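Local coordinates for fatty acyl CoA synthetase FADD13 (FATTY-ACYL-CoA SYNTHETASE) (Mycobacterium tuberculosis, PDB 3R44), which is an AMP-binding enzyme of the ANL superfamily, pairing a large N-terminal portion with a small C-terminal domain, at residues I206-R211 and A233-T238; A457-D462 and V488-A493. One frame throughout, in Å; residues are numbered along the deposited sequence.

In the fold
The two contacts illustrate how one chain uses different chemistry to join segments in different settings. They lie on opposite sides of the chain's centre, with their own centres about 48 Å apart, and share no element. Contact 1, in the AMP-binding region, ties a loop to the end of helix 223-235, each just ahead of a strand of the nine-stranded mixed sheet; an arginine, a tyrosine, a pair of valines, one direct backbone bond and two waters make it up. Contact 2, in the C-terminal domain and farther from the chain's centre, pairs two parallel strands through regular backbone bonds and apolar side chains. Both are partly buried, and each combines buried with exposed residues.

Contact 1: residues I206-R211 and A233-T238; sequences IDVRYR and AMRGVT
Arg-235 lays its side chain along the backbone of Val-208 to Tyr-210, and this long, bent residue has more surface buried here than any other. Its chain turns at both chi2 (71°) and chi3 (-78°), which brings the flat guanidinium over the start of Tyr-210: NH1 lies 3.6 Å from Tyr-210 CB, and Tyr-210 N sits above the same plane, toward the rim. In the plane, at the edge, a water accepts a bond from Arg-235 NH2 (3.1 Å) and donates one to Val-208 O (2.8 Å), so the charged group is tied to the loop through solvent while one face rests on the backbone N and CB of Tyr-210. Nearer the backbone, Arg-235 CG and Val-208 CG2 approach to 3.9 Å as the two side chains run past each other in opposite directions. The same Val-208 methyl also meets Val-237 CG2 at 3.7 Å, the two valines crossing nearly at right angles.

Tyr-210 turns an edge of its ring to Arg-235 O, which lies near the ring plane, while Arg-211 CG covers one face over the centre. Just beyond it, Arg-211 N donates to Gly-236 O (2.9 Å), and a second water joins Arg-211 O to Thr-238 OG1. Gly-236 is the first residue to leave the helical conformation after helix 223-235, with phi 81°, and Val-237 leads on into strand 238-241. The contact lies at one end of a beta-alpha-beta crossover: the entries to the adjacent parallel strands 213-216 and 238-241 are fastened together beside the helix that links them.

Contact 2: residues A457-D462 and V488-A493; sequences AIVVAD and VIFAEA
Strands 457-461 and 488-490 run parallel, their short axes 4.6 Å apart at closest approach and inclined at 37°, with Ala-457 to Val-459 bridged to Val-488 to Phe-490. Ile-489 is gripped at both backbone atoms: its N donates to Ala-457 O and its O accepts from Val-459 N, the usual parallel pattern in which one residue bonds to two on the neighbouring strand. Val-459 O then takes Ala-491 N at 2.8 Å. One step farther on a water stands between the chains, accepting from Ala-461 N (2.9 Å) and donating to Ala-491 O (2.8 Å), so that solvent extends the pairing past the direct bonds.

Side chains fall on two faces. On one, Val-459 and Phe-490 lie side by side and point the same way; Val-459 CG1 comes within 4.0 Å of Phe-490 CE1, which also meets Ala-461 CB. The other methyl, CG2, stands beside the backbone N because CG1 is anti to it (chi1 174°), and from there it approaches Val-488 CG1 at 4.1 Å.

On the face bearing Ile-458 and Ile-489, Ile-458 CG2 reaches Ala-491 CB at 3.9 Å. Farther along, Val-460 CG2 lies 3.7 Å from Ala-491 O, and its CG1 comes near Glu-492 O.

The two strands belong to a beta-alpha-beta unit whose connecting helix is 468-478, with strand 454-461 central between strands 438-448 and 487-490. Helices 425-432 and 504-511 each touch one face, and loop residues Gln-463 and Val-466 reach Phe-490. Across this pair the polar bonding is all main chain and water, while the side chains add aliphatic and aromatic carbon; the register is thus probably set mainly by the backbone.

Contact 1: residues I206-R211 and A233-T238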
loop_
_atom_site.group_PDB
_atom_site.type_symbol
_atom_site.label_atom_id
_atom_site.label_comp_id
_atom_site.label_asym_id
_atom_site.label_seq_id
_atom_site.Cartn_x
_atom_site.Cartn_y
_atom_site.Cartn_z
ATOM N N ILE A 206 -15.709 -6.407 3.269
ATOM C CA ILE A 206 -15.850 -6.902 1.880
ATOM C C ILE A 206 -16.582 -8.228 1.902
ATOM O O ILE A 206 -16.593 -8.909 2.939
ATOM C CB ILE A 206 -14.497 -7.067 1.164
ATOM C CG1 ILE A 206 -13.661 -8.194 1.748
ATOM C CG2 ILE A 206 -13.704 -5.756 1.174
ATOM C CD1 ILE A 206 -12.337 -8.379 0.914
ATOM N N ASP A 207 -17.145 -8.633 0.749
ATOM C CA ASP A 207 -17.808 -9.916 0.662
ATOM C C ASP A 207 -16.764 -11.021 0.496
ATOM O O ASP A 207 -16.535 -11.502 -0.604
ATOM C CB ASP A 207 -18.838 -9.916 -0.469
ATOM C CG ASP A 207 -19.590 -11.251 -0.614
ATOM O OD1 ASP A 207 -19.498 -12.208 0.227
ATOM O OD2 ASP A 207 -20.306 -11.328 -1.618
ATOM N N VAL A 208 -16.102 -11.393 1.585
ATOM C CA VAL A 208 -15.145 -12.506 1.597
ATOM C C VAL A 208 -15.778 -13.661 2.375
ATOM O O VAL A 208 -16.508 -13.416 3.373
ATOM C CB VAL A 208 -13.790 -12.117 2.181
ATOM C CG1 VAL A 208 -13.906 -11.647 3.651
ATOM C CG2 VAL A 208 -12.761 -13.294 2.021
ATOM N N ARG A 209 -15.549 -14.895 1.905
ATOM C CA ARG A 209 -16.251 -16.096 2.402
ATOM C C ARG A 209 -15.279 -17.195 2.776
ATOM O O ARG A 209 -14.198 -17.295 2.203
ATOM C CB ARG A 209 -17.203 -16.598 1.320
ATOM C CG ARG A 209 -18.161 -15.535 0.810
ATOM C CD ARG A 209 -18.994 -16.055 -0.335
ATOM N NE ARG A 209 -19.705 -14.955 -0.947
ATOM C CZ ARG A 209 -20.451 -15.087 -2.036
ATOM N NH1 ARG A 209 -20.549 -16.261 -2.641
ATOM N NH2 ARG A 209 -21.074 -14.025 -2.530
ATOM N N TYR A 210 -15.666 -17.988 3.770
ATOM C CA TYR A 210 -14.946 -19.183 4.143
ATOM C C TYR A 210 -14.703 -20.014 2.906
ATOM O O TYR A 210 -15.620 -20.208 2.104
ATOM C CB TYR A 210 -15.747 -19.977 5.140
ATOM C CG TYR A 210 -15.081 -21.269 5.575
ATOM C CD1 TYR A 210 -13.759 -21.288 5.989
ATOM C CD2 TYR A 210 -15.780 -22.485 5.563
ATOM C CE1 TYR A 210 -13.127 -22.504 6.411
ATOM C CE2 TYR A 210 -15.157 -23.695 5.978
ATOM C CZ TYR A 210 -13.823 -23.678 6.397
ATOM O OH TYR A 210 -13.193 -24.840 6.800
ATOM N N ARG A 211 -13.462 -20.477 2.752
ATOM C CA ARG A 211 -12.995 -21.289 1.629
ATOM C C ARG A 211 -12.835 -20.509 0.287
ATOM O O ARG A 211 -12.500 -21.123 -0.721
ATOM C CB ARG A 211 -13.867 -22.559 1.458
ATOM C CG ARG A 211 -13.894 -23.438 2.706
ATOM C CD ARG A 211 -14.541 -24.816 2.584
ATOM N NE ARG A 211 -13.631 -25.687 1.851
ATOM C CZ ARG A 211 -12.898 -26.674 2.370
ATOM N NH1 ARG A 211 -12.990 -27.010 3.660
ATOM N NH2 ARG A 211 -12.086 -27.361 1.570
ATOM N N ALA A 233 -5.844 -15.941 6.585
ATOM C CA ALA A 233 -5.860 -16.888 7.692
ATOM C C ALA A 233 -7.045 -16.654 8.631
ATOM O O ALA A 233 -7.680 -17.592 9.141
ATOM C CB ALA A 233 -4.531 -16.845 8.461
ATOM N N MET A 234 -7.331 -15.402 8.909
ATOM C CA MET A 234 -8.452 -15.055 9.766
ATOM C C MET A 234 -9.772 -15.637 9.271
ATOM O O MET A 234 -10.519 -16.232 10.043
ATOM C CB MET A 234 -8.588 -13.528 9.916
ATOM C CG MET A 234 -9.771 -13.169 10.724
ATOM S SD MET A 234 -9.710 -11.449 11.203
ATOM C CE MET A 234 -8.075 -11.312 11.898
ATOM N N ARG A 235 -10.019 -15.530 7.977
ATOM C CA ARG A 235 -11.300 -15.961 7.407
ATOM C C ARG A 235 -11.258 -17.406 6.858
ATOM O O ARG A 235 -12.316 -17.989 6.613
ATOM C CB ARG A 235 -11.714 -14.948 6.350
ATOM C CG ARG A 235 -12.962 -15.263 5.422
ATOM C CD ARG A 235 -14.324 -15.199 6.106
ATOM N NE ARG A 235 -14.570 -16.392 6.877
ATOM C CZ ARG A 235 -15.728 -16.713 7.457
ATOM N NH1 ARG A 235 -15.795 -17.857 8.102
ATOM N NH2 ARG A 235 -16.809 -15.919 7.378
ATOM N N GLY A 236 -10.080 -17.993 6.670
ATOM C CA GLY A 236 -9.982 -19.329 6.092
ATOM C C GLY A 236 -10.084 -19.310 4.576
ATOM O O GLY A 236 -10.867 -20.038 3.936
ATOM N N VAL A 237 -9.242 -18.492 3.999
ATOM C CA VAL A 237 -9.169 -18.255 2.542
ATOM C C VAL A 237 -7.906 -18.896 2.071
ATOM O O VAL A 237 -6.894 -18.871 2.780
ATOM C CB VAL A 237 -9.098 -16.773 2.343
ATOM C CG1 VAL A 237 -8.682 -16.383 0.917
ATOM C CG2 VAL A 237 -10.492 -16.186 2.687
ATOM N N THR A 238 -7.916 -19.462 0.878
ATOM C CA THR A 238 -6.729 -20.039 0.294
ATOM C C THR A 238 -6.033 -18.967 -0.521
ATOM O O THR A 238 -6.613 -18.435 -1.458
ATOM C CB THR A 238 -7.102 -21.210 -0.620
ATOM O OG1 THR A 238 -7.847 -22.187 0.109
ATOM C CG2 THR A 238 -5.865 -21.946 -1.211
HETATM O O HOH W 1 -17.924 -13.465 5.762
HETATM O O HOH W 2 -10.479 -22.885 -0.832
#

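Contact 2: residues A457-D462 and V488-A493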
loop_
_atom_site.group_PDB
_atom_site.type_symbol
_atom_site.label_atom_id
_atom_site.label_comp_id
_atom_site.label_asym_id
_atom_site.label_seq_id
_atom_site.Cartn_x
_atom_site.Cartn_y
_atom_site.Cartn_z
ATOM N N ALA A 457 1.488 25.713 -13.055
ATOM C CA ALA A 457 0.317 25.128 -13.749
ATOM C C ALA A 457 0.646 24.765 -15.169
ATOM O O ALA A 457 0.974 25.635 -15.978
ATOM C CB ALA A 457 -0.848 26.157 -13.698
ATOM N N ILE A 458 0.537 23.482 -15.494
ATOM C CA ILE A 458 0.714 22.985 -16.852
ATOM C C ILE A 458 -0.688 22.887 -17.483
ATOM O O ILE A 458 -1.577 22.153 -17.000
ATOM C CB ILE A 458 1.476 21.660 -16.876
ATOM C CG1 ILE A 458 2.864 21.831 -16.197
ATOM C CG2 ILE A 458 1.717 21.304 -18.313
ATOM C CD1 ILE A 458 2.890 21.533 -14.842
ATOM N N VAL A 459 -0.909 23.666 -18.516
ATOM C CA VAL A 459 -2.263 23.910 -18.982
ATOM C C VAL A 459 -2.350 23.508 -20.430
ATOM O O VAL A 459 -1.497 23.913 -21.231
ATOM C CB VAL A 459 -2.635 25.396 -18.832
ATOM C CG1 VAL A 459 -3.994 25.607 -19.474
ATOM C CG2 VAL A 459 -2.635 25.805 -17.303
ATOM N N VAL A 460 -3.367 22.742 -20.784
ATOM C CA VAL A 460 -3.714 22.493 -22.173
ATOM C C VAL A 460 -4.919 23.359 -22.473
ATOM O O VAL A 460 -5.971 23.268 -21.796
ATOM C CB VAL A 460 -4.015 20.976 -22.429
ATOM C CG1 VAL A 460 -4.380 20.708 -23.891
ATOM C CG2 VAL A 460 -2.882 20.103 -21.930
ATOM N N ALA A 461 -4.776 24.268 -23.438
ATOM C CA ALA A 461 -5.826 25.246 -23.717
ATOM C C ALA A 461 -5.785 25.693 -25.155
ATOM O O ALA A 461 -4.778 25.467 -25.867
ATOM C CB ALA A 461 -5.689 26.465 -22.825
ATOM N N ASP A 462 -6.888 26.329 -25.553
ATOM C CA ASP A 462 -6.942 27.111 -26.782
ATOM C C ASP A 462 -6.165 28.391 -26.588
ATOM O O ASP A 462 -6.686 29.361 -26.080
ATOM C CB ASP A 462 -8.391 27.426 -27.138
ATOM C CG ASP A 462 -8.522 28.211 -28.419
ATOM O OD1 ASP A 462 -7.482 28.611 -29.033
ATOM O OD2 ASP A 462 -9.692 28.374 -28.830
ATOM N N VAL A 488 2.799 29.691 -15.371
ATOM C CA VAL A 488 1.812 28.974 -16.139
ATOM C C VAL A 488 2.520 28.494 -17.427
ATOM O O VAL A 488 3.158 29.294 -18.164
ATOM C CB VAL A 488 0.584 29.871 -16.489
ATOM C CG1 VAL A 488 -0.304 29.158 -17.488
ATOM C CG2 VAL A 488 -0.212 30.270 -15.206
ATOM N N ILE A 489 2.397 27.216 -17.726
ATOM C CA ILE A 489 3.092 26.606 -18.863
ATOM C C ILE A 489 2.032 25.983 -19.753
ATOM O O ILE A 489 1.368 25.087 -19.320
ATOM C CB ILE A 489 4.080 25.509 -18.409
ATOM C CG1 ILE A 489 5.250 26.144 -17.658
ATOM C CG2 ILE A 489 4.564 24.632 -19.578
ATOM C CD1 ILE A 489 6.083 25.137 -16.903
ATOM N N PHE A 490 1.877 26.477 -20.979
ATOM C CA PHE A 490 0.973 25.852 -21.922
ATOM C C PHE A 490 1.677 24.641 -22.515
ATOM O O PHE A 490 2.881 24.675 -22.789
ATOM C CB PHE A 490 0.539 26.839 -22.990
ATOM C CG PHE A 490 -0.368 27.921 -22.483
ATOM C CD1 PHE A 490 -1.658 27.612 -22.076
ATOM C CD2 PHE A 490 0.058 29.242 -22.416
ATOM C CE1 PHE A 490 -2.504 28.609 -21.592
ATOM C CE2 PHE A 490 -0.808 30.265 -21.944
ATOM C CZ PHE A 490 -2.079 29.927 -21.530
ATOM N N ALA A 491 0.931 23.559 -22.673
ATOM C CA ALA A 491 1.448 22.326 -23.289
ATOM C C ALA A 491 0.452 21.867 -24.294
ATOM O O ALA A 491 -0.765 22.113 -24.141
ATOM C CB ALA A 491 1.628 21.220 -22.208
ATOM N N GLU A 492 0.914 21.102 -25.279
ATOM C CA GLU A 492 -0.021 20.470 -26.179
ATOM C C GLU A 492 -0.673 19.247 -25.518
ATOM O O GLU A 492 -1.725 18.850 -25.938
ATOM C CB GLU A 492 0.685 20.051 -27.498
ATOM C CG GLU A 492 1.125 21.227 -28.317
ATOM C CD GLU A 492 -0.036 22.116 -28.805
ATOM O OE1 GLU A 492 -1.089 21.548 -29.207
ATOM O OE2 GLU A 492 0.112 23.378 -28.760
ATOM N N ALA A 493 -0.000 18.647 -24.529
ATOM C CA ALA A 493 -0.432 17.428 -23.870
ATOM C C ALA A 493 0.233 17.298 -22.515
ATOM O O ALA A 493 1.385 17.697 -22.335
ATOM C CB ALA A 493 -0.098 16.166 -24.708
HETATM O O HOH W 3 -2.305 24.283 -25.002
#